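Long-range contacts in subtilase cytotoxin subunit A (PDB 2IY9), which cleaves the endoplasmic reticulum chaperone BiP as the subtilisin-like serine protease subunit of an AB5 toxin: residues K23-D28 / Q254-L259; E34-L39 / K325-F330; R171-L176 / T293-K298; G182-D187 / G239-N244; E228-H233 / D306-L311. One frame throughout, in Å; residues are numbered along the deposited sequence.

How the contacts relate
Contacts 1, 3, 4 and 5 lie in the subtilase fold, around its parallel seven-stranded sheet. Contact 1 comes first along the chain and joins helix 25-30 to strand 256-259. Contact 2, centred about 19 Å away, pairs helix 34-38 with helix 323-331. Contacts 3 and 4 open at the two ends of strand 176-180. Contacts 4 and 5 share the long loop between strands 215-221 and 249-252. A probable hydrogen bond, Gln-254 NE2 to His-233 ND1, links contacts 1 and 5. Packing of Phe-330 on Leu-297 links contacts 2 and 3. Contact 4 thus lies near the probable charge-relay residues Ser-272 and His-89, while contact 2 ties the A2 helix to the protease.

Contact 1: K23-D28 / Q254-L259; sequences KPWYFD and QNITFL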
# COMPACT_ATOMS: atom_id res chain seq x y z
N LYS A 23 10.83 -16.73 6.93
CA LYS A 23 9.69 -16.56 5.99
C LYS A 23 10.25 -16.08 4.61
O LYS A 23 11.30 -16.58 4.18
CB LYS A 23 8.64 -15.67 6.65
CG LYS A 23 8.25 -16.21 8.03
CD LYS A 23 7.33 -15.29 8.84
CE LYS A 23 6.77 -16.01 10.07
NZ LYS A 23 7.81 -16.72 10.88
N PRO A 24 9.57 -15.17 3.89
CA PRO A 24 10.31 -14.56 2.77
C PRO A 24 11.49 -13.68 3.20
O PRO A 24 11.55 -13.24 4.34
CB PRO A 24 9.26 -13.71 2.06
CG PRO A 24 8.16 -13.55 3.03
CD PRO A 24 8.16 -14.73 3.92
N TRP A 25 12.41 -13.43 2.26
CA TRP A 25 13.62 -12.65 2.53
C TRP A 25 13.37 -11.32 3.23
O TRP A 25 14.16 -10.90 4.07
CB TRP A 25 14.40 -12.42 1.22
CG TRP A 25 13.78 -11.44 0.24
CD1 TRP A 25 13.00 -11.74 -0.84
CD2 TRP A 25 13.92 -10.00 0.25
NE1 TRP A 25 12.65 -10.58 -1.51
CE2 TRP A 25 13.19 -9.50 -0.86
CE3 TRP A 25 14.58 -9.09 1.08
CZ2 TRP A 25 13.11 -8.13 -1.16
CZ3 TRP A 25 14.50 -7.72 0.79
CH2 TRP A 25 13.78 -7.26 -0.33
N TYR A 26 12.26 -10.66 2.89
CA TYR A 26 12.03 -9.30 3.37
C TYR A 26 11.61 -9.17 4.83
O TYR A 26 11.68 -8.09 5.41
CB TYR A 26 11.09 -8.52 2.45
CG TYR A 26 9.75 -9.17 2.17
CD1 TYR A 26 8.64 -8.91 2.98
CD2 TYR A 26 9.58 -10.01 1.08
CE1 TYR A 26 7.40 -9.49 2.71
CE2 TYR A 26 8.33 -10.61 0.79
CZ TYR A 26 7.25 -10.34 1.62
OH TYR A 26 6.03 -10.91 1.36
N PHE A 27 11.19 -10.28 5.45
CA PHE A 27 10.86 -10.24 6.87
C PHE A 27 12.07 -9.84 7.73
O PHE A 27 12.01 -8.86 8.46
CB PHE A 27 10.24 -11.57 7.33
CG PHE A 27 8.74 -11.66 7.11
CD1 PHE A 27 8.16 -11.36 5.87
CD2 PHE A 27 7.90 -12.07 8.14
CE1 PHE A 27 6.77 -11.45 5.68
CE2 PHE A 27 6.51 -12.16 7.95
CZ PHE A 27 5.95 -11.85 6.72
N ASP A 28 13.18 -10.57 7.59
CA ASP A 28 14.39 -10.20 8.32
C ASP A 28 14.94 -8.84 7.85
O ASP A 28 15.42 -8.04 8.67
CB ASP A 28 15.44 -11.31 8.20
CG ASP A 28 15.17 -12.48 9.15
OD1 ASP A 28 14.21 -12.42 9.95
OD2 ASP A 28 15.92 -13.47 9.10
N GLN A 254 11.30 -6.70 -4.82
CA GLN A 254 11.89 -7.62 -5.80
C GLN A 254 11.82 -9.07 -5.31
O GLN A 254 12.05 -9.32 -4.13
CB GLN A 254 13.34 -7.24 -6.06
CG GLN A 254 13.96 -7.93 -7.26
CD GLN A 254 15.42 -7.60 -7.38
OE1 GLN A 254 16.24 -8.05 -6.59
NE2 GLN A 254 15.76 -6.77 -8.36
N ASN A 255 11.52 -10.00 -6.22
CA ASN A 255 11.53 -11.43 -5.88
C ASN A 255 10.51 -11.66 -4.77
O ASN A 255 10.83 -12.21 -3.71
CB ASN A 255 12.95 -11.85 -5.42
CG ASN A 255 13.10 -13.35 -5.29
OD1 ASN A 255 12.46 -14.12 -6.01
ND2 ASN A 255 13.99 -13.79 -4.38
N ILE A 256 9.29 -11.19 -5.00
CA ILE A 256 8.23 -11.29 -4.00
C ILE A 256 7.22 -12.36 -4.41
O ILE A 256 6.62 -12.29 -5.48
CB ILE A 256 7.48 -9.93 -3.81
CG1 ILE A 256 8.45 -8.75 -3.58
CG2 ILE A 256 6.40 -10.06 -2.73
CD1 ILE A 256 9.22 -8.74 -2.22
N THR A 257 7.05 -13.37 -3.55
CA THR A 257 6.12 -14.47 -3.83
C THR A 257 4.70 -14.07 -3.36
O THR A 257 4.55 -13.49 -2.29
CB THR A 257 6.58 -15.78 -3.14
OG1 THR A 257 7.95 -16.05 -3.49
CG2 THR A 257 5.74 -16.95 -3.57
N PHE A 258 3.69 -14.36 -4.17
CA PHE A 258 2.30 -13.98 -3.87
C PHE A 258 1.29 -15.06 -4.26
O PHE A 258 1.62 -16.00 -4.99
CB PHE A 258 1.95 -12.66 -4.57
CG PHE A 258 2.16 -12.69 -6.06
CD1 PHE A 258 1.24 -13.34 -6.89
CD2 PHE A 258 3.27 -12.08 -6.63
CE1 PHE A 258 1.44 -13.38 -8.27
CE2 PHE A 258 3.47 -12.11 -8.00
CZ PHE A 258 2.55 -12.76 -8.83
N LEU A 259 0.06 -14.90 -3.77
CA LEU A 259 -1.02 -15.85 -4.02
C LEU A 259 -1.82 -15.50 -5.28
O LEU A 259 -2.10 -14.32 -5.54
CB LEU A 259 -1.96 -15.87 -2.81
CG LEU A 259 -3.10 -16.89 -2.76
CD1 LEU A 259 -2.52 -18.30 -2.68
CD2 LEU A 259 -4.03 -16.62 -1.57
O HOH W 1 6.02 -13.27 0.11
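Trp-25 and Tyr-26, near the N-terminal end of the first helix, meet Gln-254, Asn-255 and Ile-256. The tight part is mainly apolar. Ile-256 CD1 lies 3.6 Å from Tyr-26 CD2 and also touches CE2 of that ring. The two side chains cross at about a right angle. The same methyl is 4.1 Å from Trp-25 CZ2, so one carbon serves both aromatic rings. Leu-96 of helix 84-98 and Ile-277 of helix 271-288 pack on both Tyr-26 and Ile-256 and help to bury them. A water joins the tyrosine to the strand. It gives one hydrogen to Tyr-26 OH at 2.7 Å and another to Thr-257 O at 2.8 Å.

The outer part is looser and polar. Trp-25 is partly exposed and Asn-255 is exposed. The indole N-H is shared by two backbone oxygens. Trp-25 NE1 donates to Gln-254 O at 3.0 Å, with a bent angle of 135° at the hydrogen. A weak second bond runs from Trp-25 NE1 to Asn-255 O at 3.3 Å. Asn-255 turns its amide to Gln-223 instead.

Asn-255 and Ile-256 stand together opposite the single residue Gly-268, a G1 beta bulge in the two-stranded antiparallel sheet of 256-259 and 265-268. In this subtilase fold the second of these strands leads into helix 271-288, which carries Ser-272, the probable charge-relay serine.

Contact 2: E34-L39 / K325-F330; sequences ETTMSL and KAISMF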
# COMPACT_ATOMS: atom_id res chain seq x y z
N GLU A 34 9.77 -12.10 15.32
CA GLU A 34 8.81 -12.60 16.31
C GLU A 34 8.56 -11.57 17.40
O GLU A 34 7.41 -11.31 17.74
CB GLU A 34 9.30 -13.92 16.92
CG GLU A 34 9.76 -14.96 15.89
CD GLU A 34 11.09 -14.61 15.22
OE1 GLU A 34 12.09 -14.36 15.94
OE2 GLU A 34 11.14 -14.58 13.97
N THR A 35 9.62 -10.98 17.95
CA THR A 35 9.48 -10.02 19.05
C THR A 35 8.79 -8.73 18.61
O THR A 35 8.08 -8.10 19.40
CB THR A 35 10.82 -9.69 19.77
OG1 THR A 35 11.63 -8.85 18.94
CG2 THR A 35 11.59 -10.95 20.11
N THR A 36 9.01 -8.33 17.36
CA THR A 36 8.33 -7.19 16.75
C THR A 36 6.83 -7.45 16.73
O THR A 36 6.03 -6.62 17.18
CB THR A 36 8.86 -6.93 15.31
OG1 THR A 36 10.22 -6.50 15.39
CG2 THR A 36 8.05 -5.85 14.59
N MET A 37 6.46 -8.63 16.24
CA MET A 37 5.05 -9.01 16.09
C MET A 37 4.34 -9.20 17.43
O MET A 37 3.13 -8.99 17.53
CB MET A 37 4.92 -10.25 15.21
CG MET A 37 5.47 -10.04 13.81
SD MET A 37 5.09 -8.40 13.14
CE MET A 37 3.32 -8.57 12.83
N SER A 38 5.11 -9.58 18.45
CA SER A 38 4.58 -9.74 19.81
C SER A 38 4.04 -8.42 20.39
O SER A 38 3.17 -8.45 21.26
CB SER A 38 5.67 -10.31 20.72
OG SER A 38 6.62 -9.32 21.07
N LEU A 39 4.55 -7.30 19.89
CA LEU A 39 4.13 -5.96 20.32
C LEU A 39 2.76 -5.51 19.80
O LEU A 39 2.21 -4.52 20.29
CB LEU A 39 5.19 -4.92 19.92
CG LEU A 39 6.65 -5.16 20.29
CD1 LEU A 39 7.52 -4.01 19.83
CD2 LEU A 39 6.81 -5.40 21.78
N LYS A 325 11.40 -0.82 13.94
CA LYS A 325 11.35 0.51 14.53
C LYS A 325 9.95 1.14 14.46
O LYS A 325 9.49 1.71 15.45
CB LYS A 325 12.41 1.41 13.89
CG LYS A 325 12.66 2.74 14.60
CD LYS A 325 13.37 2.56 15.94
CE LYS A 325 13.81 3.90 16.52
NZ LYS A 325 12.73 4.94 16.43
N ALA A 326 9.28 1.05 13.31
CA ALA A 326 7.91 1.58 13.16
C ALA A 326 6.95 0.98 14.18
O ALA A 326 6.21 1.71 14.86
CB ALA A 326 7.39 1.35 11.74
N ILE A 327 6.95 -0.34 14.28
CA ILE A 327 6.01 -1.06 15.15
C ILE A 327 6.38 -0.82 16.62
O ILE A 327 5.52 -0.46 17.42
CB ILE A 327 5.90 -2.56 14.78
CG1 ILE A 327 5.19 -2.71 13.42
CG2 ILE A 327 5.17 -3.36 15.89
CD1 ILE A 327 5.37 -4.06 12.73
N SER A 328 7.66 -0.98 16.94
CA SER A 328 8.18 -0.70 18.29
C SER A 328 7.80 0.71 18.76
O SER A 328 7.21 0.86 19.83
CB SER A 328 9.69 -0.90 18.34
OG SER A 328 10.16 -0.82 19.68
N MET A 329 8.11 1.73 17.96
CA MET A 329 7.80 3.12 18.32
C MET A 329 6.31 3.36 18.52
O MET A 329 5.89 3.94 19.53
CB MET A 329 8.33 4.10 17.27
CG MET A 329 9.84 4.37 17.33
SD MET A 329 10.50 4.83 18.96
CE MET A 329 9.67 6.39 19.29
N PHE A 330 5.51 2.93 17.56
CA PHE A 330 4.08 3.20 17.63
C PHE A 330 3.42 2.44 18.77
O PHE A 330 2.62 3.00 19.52
CB PHE A 330 3.39 2.88 16.31
CG PHE A 330 2.01 3.43 16.22
CD1 PHE A 330 1.80 4.76 15.87
CD2 PHE A 330 0.91 2.64 16.53
CE1 PHE A 330 0.51 5.29 15.79
CE2 PHE A 330 -0.38 3.16 16.46
CZ PHE A 330 -0.58 4.48 16.09
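Thr-36 and Leu-39 pack against Ile-327 and Ser-328 where two helices meet. Apolar contacts carry most of it. Thr-36 CG2 lies 3.7 Å from Ile-327 CD1 and is also close to CB and CG2 of that residue. The two side chains cross at about a right angle. Thr-36 CG2 is anti to its own backbone nitrogen (OG1 chi1 -67°), which turns the methyl toward Ile-327 and puts the hydroxyl beside the nitrogen. Met-37 touches more loosely, with SD 4.4 Å from Ile-327 CD1. Leu-39 reaches the next residue of helix 323-331. Its CD1 rests 3.7 Å from Ser-328 CA, and its CB is 4.3 Å from Ile-327 CG2.

Contacts between apolar and polar atoms are few. Ile-327 CG2 lies 3.6 Å from Thr-36 O. Leu-39 CD1 stands 4.1 Å from Ser-328 OG.

Hydrogen bonds stay on each side of the interface. Thr-36 OG1 bonds to Gly-31 O and to Thr-33 OG1, so this buried hydroxyl is satisfied by residues just before its helix. Ordinary helical bonds such as Met-329 N to Lys-325 O hold the other side.

Ala-284 and Met-285 of helix 271-288 also pack on Ile-327. The contact is thus plain helix packing. It joins the N-terminal region of the protease fold to helix 323-331 of the A2 domain, which penetrates the central pore of the SubB pentamer.

Contact 3: R171-L176 / T293-K298; sequences RNNDRL and TATELK
Asn-173 bonds to the first turn of helix 294-304, which is an N-capped helix start built with help from a distant loop. Asn-173 OD1 accepts from Thr-295 N at 3.0 Å and from Thr-295 OG1 at 2.8 Å. The hydroxyl comes from above the amide plane, 39° out of it, while the N-H is only slightly tilted. The two bonds on OD1 probably hold the amide's rotation. The Asn-173 backbone adds a third, from Ala-294 N to Asn-173 O at 3.0 Å. Side-chain CG of Asn-173 lies anti to the backbone nitrogen (chi1 -157°) and points OD1 at Thr-295. The amide ND2 packs on Thr-293 CB.

Next to this polar group lies an apolar patch. Leu-176 CD2 is 3.7 Å from Ala-294 CB. Its other branch, CD1, is 3.7 Å from Leu-297 CB. The Ala-294 methyl also meets Arg-175 O at 3.5 Å.

Further out, Asn-173 takes positive phi just after helix 160-172. That turn lets the chain pass from the helix to strand 176-180. Arg-175 NH1 bonds to Glu-143 O, and the Leu-176 backbone pairs with Lys-145 and Ile-147. Met-285 and Phe-330 pack on Leu-297. Lys-298 sends NZ to Val-215 O and Asp-213 O.

The next N-H of the turn is held from within the segment: Glu-296 N donates to the N-cap hydroxyl, Thr-293 OG1, at 3.0 Å.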
# COMPACT_ATOMS: atom_id res chain seq x y z
N ARG A 171 -7.57 16.77 5.84
CA ARG A 171 -8.20 17.55 6.90
C ARG A 171 -8.88 16.67 7.95
O ARG A 171 -8.79 16.95 9.15
CB ARG A 171 -9.18 18.55 6.31
CG ARG A 171 -8.49 19.78 5.75
CD ARG A 171 -9.47 20.85 5.32
NE ARG A 171 -10.41 20.40 4.30
CZ ARG A 171 -10.16 20.35 2.99
NH1 ARG A 171 -8.98 20.71 2.50
NH2 ARG A 171 -11.11 19.94 2.17
N ASN A 172 -9.51 15.59 7.51
CA ASN A 172 -10.18 14.63 8.40
C ASN A 172 -9.20 13.93 9.34
O ASN A 172 -9.56 13.58 10.47
CB ASN A 172 -10.95 13.59 7.58
CG ASN A 172 -12.07 14.20 6.74
OD1 ASN A 172 -12.46 15.35 6.95
ND2 ASN A 172 -12.57 13.44 5.78
N ASN A 173 -7.98 13.72 8.86
CA ASN A 173 -6.89 13.20 9.68
C ASN A 173 -7.18 11.82 10.29
O ASN A 173 -6.74 11.50 11.40
CB ASN A 173 -6.53 14.22 10.77
CG ASN A 173 -5.12 14.04 11.30
OD1 ASN A 173 -4.30 13.34 10.69
ND2 ASN A 173 -4.83 14.67 12.43
N ASP A 174 -7.94 11.00 9.56
CA ASP A 174 -8.38 9.71 10.09
C ASP A 174 -7.83 8.52 9.31
O ASP A 174 -7.57 7.46 9.89
CB ASP A 174 -9.91 9.64 10.20
CG ASP A 174 -10.62 10.03 8.90
OD1 ASP A 174 -9.96 10.44 7.92
OD2 ASP A 174 -11.87 9.91 8.88
N ARG A 175 -7.64 8.68 8.01
CA ARG A 175 -7.25 7.54 7.16
C ARG A 175 -6.01 7.85 6.34
O ARG A 175 -5.69 9.01 6.07
CB ARG A 175 -8.40 7.13 6.23
CG ARG A 175 -9.71 6.87 6.96
CD ARG A 175 -10.81 6.37 6.02
NE ARG A 175 -12.10 6.38 6.70
CZ ARG A 175 -12.53 5.40 7.49
NH1 ARG A 175 -11.80 4.31 7.69
NH2 ARG A 175 -13.72 5.51 8.07
N LEU A 176 -5.32 6.78 5.93
CA LEU A 176 -4.13 6.87 5.12
C LEU A 176 -4.27 6.10 3.83
O LEU A 176 -4.84 5.01 3.81
CB LEU A 176 -2.91 6.34 5.86
CG LEU A 176 -2.42 7.21 7.01
CD1 LEU A 176 -1.39 6.44 7.79
CD2 LEU A 176 -1.89 8.58 6.49
N THR A 293 -4.34 9.34 14.98
CA THR A 293 -4.54 10.17 13.81
C THR A 293 -3.72 9.61 12.66
O THR A 293 -2.69 8.95 12.89
CB THR A 293 -4.14 11.64 14.05
OG1 THR A 293 -2.73 11.73 14.31
CG2 THR A 293 -4.93 12.24 15.22
N ALA A 294 -4.18 9.86 11.44
CA ALA A 294 -3.43 9.57 10.23
C ALA A 294 -2.04 10.21 10.29
O ALA A 294 -1.04 9.58 9.95
CB ALA A 294 -4.17 10.07 9.02
N THR A 295 -1.99 11.46 10.75
CA THR A 295 -0.72 12.18 10.85
C THR A 295 0.28 11.44 11.74
O THR A 295 1.45 11.29 11.37
CB THR A 295 -0.91 13.65 11.31
OG1 THR A 295 -1.72 14.34 10.34
CG2 THR A 295 0.44 14.37 11.42
N GLU A 296 -0.17 10.96 12.90
CA GLU A 296 0.71 10.24 13.82
C GLU A 296 1.23 8.91 13.24
O GLU A 296 2.41 8.60 13.36
CB GLU A 296 0.05 9.99 15.19
CG GLU A 296 1.04 9.41 16.22
CD GLU A 296 0.40 8.82 17.47
OE1 GLU A 296 -0.82 9.02 17.70
OE2 GLU A 296 1.13 8.14 18.24
N LEU A 297 0.34 8.14 12.62
CA LEU A 297 0.74 6.91 11.93
C LEU A 297 1.77 7.20 10.84
O LEU A 297 2.83 6.56 10.80
CB LEU A 297 -0.47 6.19 11.34
CG LEU A 297 -1.25 5.27 12.29
CD1 LEU A 297 -2.66 5.05 11.74
CD2 LEU A 297 -0.52 3.95 12.44
N LYS A 298 1.47 8.17 9.97
CA LYS A 298 2.38 8.52 8.88
C LYS A 298 3.74 8.99 9.41
O LYS A 298 4.79 8.51 8.96
CB LYS A 298 1.77 9.59 7.97
CG LYS A 298 2.69 10.01 6.82
CD LYS A 298 1.93 10.79 5.74
CE LYS A 298 2.90 11.28 4.67
NZ LYS A 298 2.19 12.03 3.62

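Contact 4: G182-D187 / G239-N244; sequences GNDGAD and GSRFGN
Gly-182 starts the pairing with Arg-241. Arg-241 N donates to Gly-182 O at 3.1 Å, and the arginine CB and CG also rest on that oxygen.

Asn-183 bridges to Ser-240 and brings its CA 3.3 Å from Gly-239 O. Its OD1 accepts from Thr-271 N. Its side chain lies about 5 Å from that of the inferred charge-relay Ser-272. In the Gly-Asn-Asp-Gly sequence it matches the oxyanion-hole asparagine of subtilisins, and it probably plays the same part here.

Asp-184 carries the salt bridge. Arg-241 grips it side-on with NE and NH2. The bond from NE to Asp-184 OD1 is 3.0 Å and nearly straight (173°). The bond from NH2 to Asp-184 OD2 is 2.8 Å and meets the syn side. Carboxylate and guanidinium planes are 45° apart, so the pair is not flat. Asp-184 CG lies between the backbone N and the carbonyl carbon (chi1 73°), which brings the carboxylate round to the arginine. OD1 also accepts from Ala-186 N, an Asx turn, from the opposite face of its plane. Arg-241 NH1 bonds to Gln-195 O.

Gly-185 N and Asp-184 N both donate to Gly-239 O; Gly-185 N is 2.9 Å from Gly-239 O. Gly-185 O lies at the edge of the Phe-242 ring, 3.3 Å from CE2.

Ala-186 O takes the bond from Phe-242 N.

Asp-187 puts its CA over the face of the Phe-242 ring, toward the rim and 4.0 Å from the centroid, a CH-pi contact. Its OD1 forms a salt bridge with Arg-189.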
# COMPACT_ATOMS: atom_id res chain seq x y z
N GLY A 182 4.35 3.45 -9.14
CA GLY A 182 4.26 2.88 -10.49
C GLY A 182 5.55 2.29 -11.00
O GLY A 182 6.63 2.55 -10.46
N ASN A 183 5.43 1.46 -12.04
CA ASN A 183 6.59 0.79 -12.60
C ASN A 183 7.04 1.41 -13.93
O ASN A 183 6.29 2.18 -14.52
CB ASN A 183 6.31 -0.70 -12.80
CG ASN A 183 6.06 -1.43 -11.50
OD1 ASN A 183 6.38 -0.95 -10.41
ND2 ASN A 183 5.49 -2.62 -11.60
N ASP A 184 8.25 1.04 -14.34
CA ASP A 184 8.91 1.34 -15.64
C ASP A 184 10.24 2.09 -15.47
O ASP A 184 10.92 2.39 -16.45
CB ASP A 184 8.00 2.01 -16.68
CG ASP A 184 7.71 3.48 -16.37
OD1 ASP A 184 8.32 4.07 -15.46
OD2 ASP A 184 6.81 4.04 -17.03
N GLY A 185 10.59 2.38 -14.22
CA GLY A 185 11.85 3.02 -13.89
C GLY A 185 11.97 4.49 -14.25
O GLY A 185 13.06 5.06 -14.16
N ALA A 186 10.87 5.13 -14.64
CA ALA A 186 10.92 6.55 -15.01
C ALA A 186 11.15 7.45 -13.80
O ALA A 186 10.72 7.14 -12.68
CB ALA A 186 9.64 6.96 -15.75
N ASP A 187 11.83 8.58 -14.03
CA ASP A 187 11.97 9.66 -13.05
C ASP A 187 10.69 10.48 -13.06
O ASP A 187 10.40 11.18 -14.04
CB ASP A 187 13.19 10.53 -13.40
CG ASP A 187 13.44 11.66 -12.41
OD1 ASP A 187 12.52 12.08 -11.67
OD2 ASP A 187 14.59 12.17 -12.40
N GLY A 239 10.72 -2.08 -13.09
CA GLY A 239 11.59 -1.21 -12.32
C GLY A 239 10.82 -0.09 -11.63
O GLY A 239 9.83 0.42 -12.18
N SER A 240 11.27 0.28 -10.43
CA SER A 240 10.57 1.30 -9.65
C SER A 240 10.72 2.67 -10.27
O SER A 240 11.82 3.10 -10.60
CB SER A 240 11.11 1.35 -8.22
OG SER A 240 10.39 2.30 -7.44
N ARG A 241 9.61 3.38 -10.42
CA ARG A 241 9.66 4.82 -10.61
C ARG A 241 10.28 5.46 -9.36
O ARG A 241 10.34 4.84 -8.29
CB ARG A 241 8.27 5.38 -10.88
CG ARG A 241 7.82 5.13 -12.28
CD ARG A 241 6.51 5.81 -12.61
NE ARG A 241 6.22 5.63 -14.03
CZ ARG A 241 5.13 6.05 -14.65
NH1 ARG A 241 4.18 6.71 -13.99
NH2 ARG A 241 4.99 5.81 -15.95
N PHE A 242 10.78 6.69 -9.51
CA PHE A 242 11.54 7.33 -8.45
C PHE A 242 11.52 8.85 -8.56
O PHE A 242 11.07 9.42 -9.57
CB PHE A 242 12.99 6.83 -8.43
CG PHE A 242 13.81 7.27 -9.64
CD1 PHE A 242 14.55 8.46 -9.60
CD2 PHE A 242 13.85 6.49 -10.78
CE1 PHE A 242 15.30 8.87 -10.72
CE2 PHE A 242 14.62 6.88 -11.90
CZ PHE A 242 15.34 8.07 -11.87
N GLY A 243 12.01 9.51 -7.52
CA GLY A 243 12.19 10.95 -7.56
C GLY A 243 11.93 11.59 -6.23
O GLY A 243 10.84 11.48 -5.67
N ASN A 244 12.96 12.27 -5.72
CA ASN A 244 12.83 13.05 -4.50
C ASN A 244 11.62 13.99 -4.60
O ASN A 244 11.38 14.59 -5.65
CB ASN A 244 14.11 13.83 -4.24
CG ASN A 244 14.13 14.48 -2.88
OD1 ASN A 244 13.48 15.50 -2.66
ND2 ASN A 244 14.85 13.88 -1.95

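Contact 5: E228-H233 / D306-L311; sequences ETPVLH and DKYPSL
Pro-230 lies over one face of the Tyr-308 ring. Its CD is 3.7 Å from the ring centroid and 19° off the normal, a CH-pi contact. The closest pair is Pro-230 CD and Tyr-308 CZ, at 3.5 Å. The two side chains cross at about a right angle. Tyr-308 CG stands anti to its carbonyl carbon (chi1 -67°), and the ring reaches out toward the proline.

Thr-229 runs alongside the same ring in the opposite direction. Its CG2 is 3.9 Å from Tyr-308 CD1, at an oblique position. The same methyl lies 3.6 Å from Ser-310 OG.

Leu-311 packs on the Pro-230 carbonyl. Both its methyls, CD1 and CD2, are 3.8 Å from Pro-230 O. Leu-311 CD2 is also 4.2 Å from Leu-232 CD1.

The contact joins the long loop after strand 215-221 to the chain just after strand 306-307. Val-320, on the antiparallel partner strand 319-320, packs on Pro-230, Tyr-308 and Leu-311. Leu-221 of the central sheet also touches Pro-230.

The two segments share no direct hydrogen bond. A water joins them, donating to Pro-230 O at 2.7 Å and bonding to Ser-310 OG. Van der Waals packing and the proline CH-pi contact therefore do most of the holding, and the water gives the buried proline's carbonyl a hydrogen that the leucine methyls cannot.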
# COMPACT_ATOMS: atom_id res chain seq x y z
N GLU A 228 22.88 -4.62 4.53
CA GLU A 228 23.25 -4.20 3.18
C GLU A 228 22.53 -2.89 2.82
O GLU A 228 21.42 -2.65 3.30
CB GLU A 228 22.93 -5.29 2.15
CG GLU A 228 23.65 -6.62 2.42
CD GLU A 228 23.24 -7.76 1.48
OE1 GLU A 228 22.25 -7.61 0.73
OE2 GLU A 228 23.93 -8.81 1.50
N THR A 229 23.18 -2.04 2.03
CA THR A 229 22.56 -0.80 1.57
C THR A 229 21.63 -1.10 0.40
O THR A 229 22.07 -1.60 -0.64
CB THR A 229 23.62 0.24 1.14
OG1 THR A 229 24.38 0.66 2.29
CG2 THR A 229 22.97 1.46 0.48
N PRO A 230 20.32 -0.83 0.56
CA PRO A 230 19.35 -1.07 -0.50
C PRO A 230 19.54 -0.15 -1.69
O PRO A 230 20.07 0.96 -1.54
CB PRO A 230 18.00 -0.76 0.17
CG PRO A 230 18.26 -0.80 1.62
CD PRO A 230 19.67 -0.31 1.77
N VAL A 231 19.13 -0.64 -2.85
CA VAL A 231 19.01 0.15 -4.06
C VAL A 231 17.59 -0.08 -4.58
O VAL A 231 16.96 -1.10 -4.27
CB VAL A 231 20.04 -0.28 -5.12
CG1 VAL A 231 21.46 0.09 -4.68
CG2 VAL A 231 19.93 -1.76 -5.41
N LEU A 232 17.09 0.87 -5.36
CA LEU A 232 15.77 0.71 -5.99
C LEU A 232 15.82 -0.39 -7.03
O LEU A 232 16.82 -0.53 -7.74
CB LEU A 232 15.26 2.02 -6.60
CG LEU A 232 14.22 2.77 -5.74
CD1 LEU A 232 14.81 3.37 -4.47
CD2 LEU A 232 13.50 3.86 -6.55
N HIS A 233 14.75 -1.19 -7.09
CA HIS A 233 14.57 -2.18 -8.14
C HIS A 233 14.53 -1.47 -9.49
O HIS A 233 13.79 -0.50 -9.67
CB HIS A 233 13.29 -3.01 -7.90
CG HIS A 233 12.90 -3.87 -9.07
ND1 HIS A 233 13.62 -4.97 -9.46
CD2 HIS A 233 11.84 -3.79 -9.92
CE1 HIS A 233 13.04 -5.53 -10.52
NE2 HIS A 233 11.96 -4.83 -10.82
N ASP A 306 14.72 3.81 8.06
CA ASP A 306 16.17 3.96 7.91
C ASP A 306 16.45 5.00 6.81
O ASP A 306 15.79 5.02 5.77
CB ASP A 306 16.83 2.62 7.56
CG ASP A 306 16.78 1.62 8.71
OD1 ASP A 306 16.73 2.02 9.89
OD2 ASP A 306 16.82 0.41 8.42
N LYS A 307 17.42 5.88 7.05
CA LYS A 307 17.72 6.94 6.10
C LYS A 307 19.07 6.68 5.42
O LYS A 307 20.08 6.59 6.10
CB LYS A 307 17.74 8.30 6.82
CG LYS A 307 16.54 8.56 7.77
CD LYS A 307 15.24 8.76 7.02
CE LYS A 307 14.11 9.35 7.89
NZ LYS A 307 13.67 8.49 9.03
N TYR A 308 19.05 6.52 4.09
CA TYR A 308 20.27 6.27 3.30
C TYR A 308 20.64 7.46 2.41
O TYR A 308 19.89 7.80 1.49
CB TYR A 308 20.12 5.01 2.45
CG TYR A 308 20.03 3.75 3.26
CD1 TYR A 308 21.18 3.00 3.56
CD2 TYR A 308 18.81 3.30 3.76
CE1 TYR A 308 21.10 1.83 4.32
CE2 TYR A 308 18.72 2.13 4.51
CZ TYR A 308 19.86 1.41 4.79
OH TYR A 308 19.75 0.25 5.53
N PRO A 309 21.82 8.08 2.66
CA PRO A 309 22.22 9.25 1.87
C PRO A 309 22.28 8.93 0.38
O PRO A 309 22.01 9.81 -0.44
CB PRO A 309 23.62 9.58 2.40
CG PRO A 309 24.08 8.38 3.14
CD PRO A 309 22.83 7.73 3.68
N SER A 310 22.61 7.68 0.04
CA SER A 310 22.69 7.23 -1.34
C SER A 310 21.34 7.24 -2.08
O SER A 310 21.31 7.22 -3.30
CB SER A 310 23.36 5.85 -1.44
OG SER A 310 22.60 4.85 -0.76
N LEU A 311 20.24 7.27 -1.32
CA LEU A 311 18.89 7.18 -1.90
C LEU A 311 18.13 8.51 -1.93
O LEU A 311 16.98 8.56 -2.36
CB LEU A 311 18.06 6.13 -1.15
CG LEU A 311 18.54 4.67 -1.28
CD1 LEU A 311 17.69 3.73 -0.43
CD2 LEU A 311 18.54 4.21 -2.73
O HOH W 2 21.81 2.83 -2.45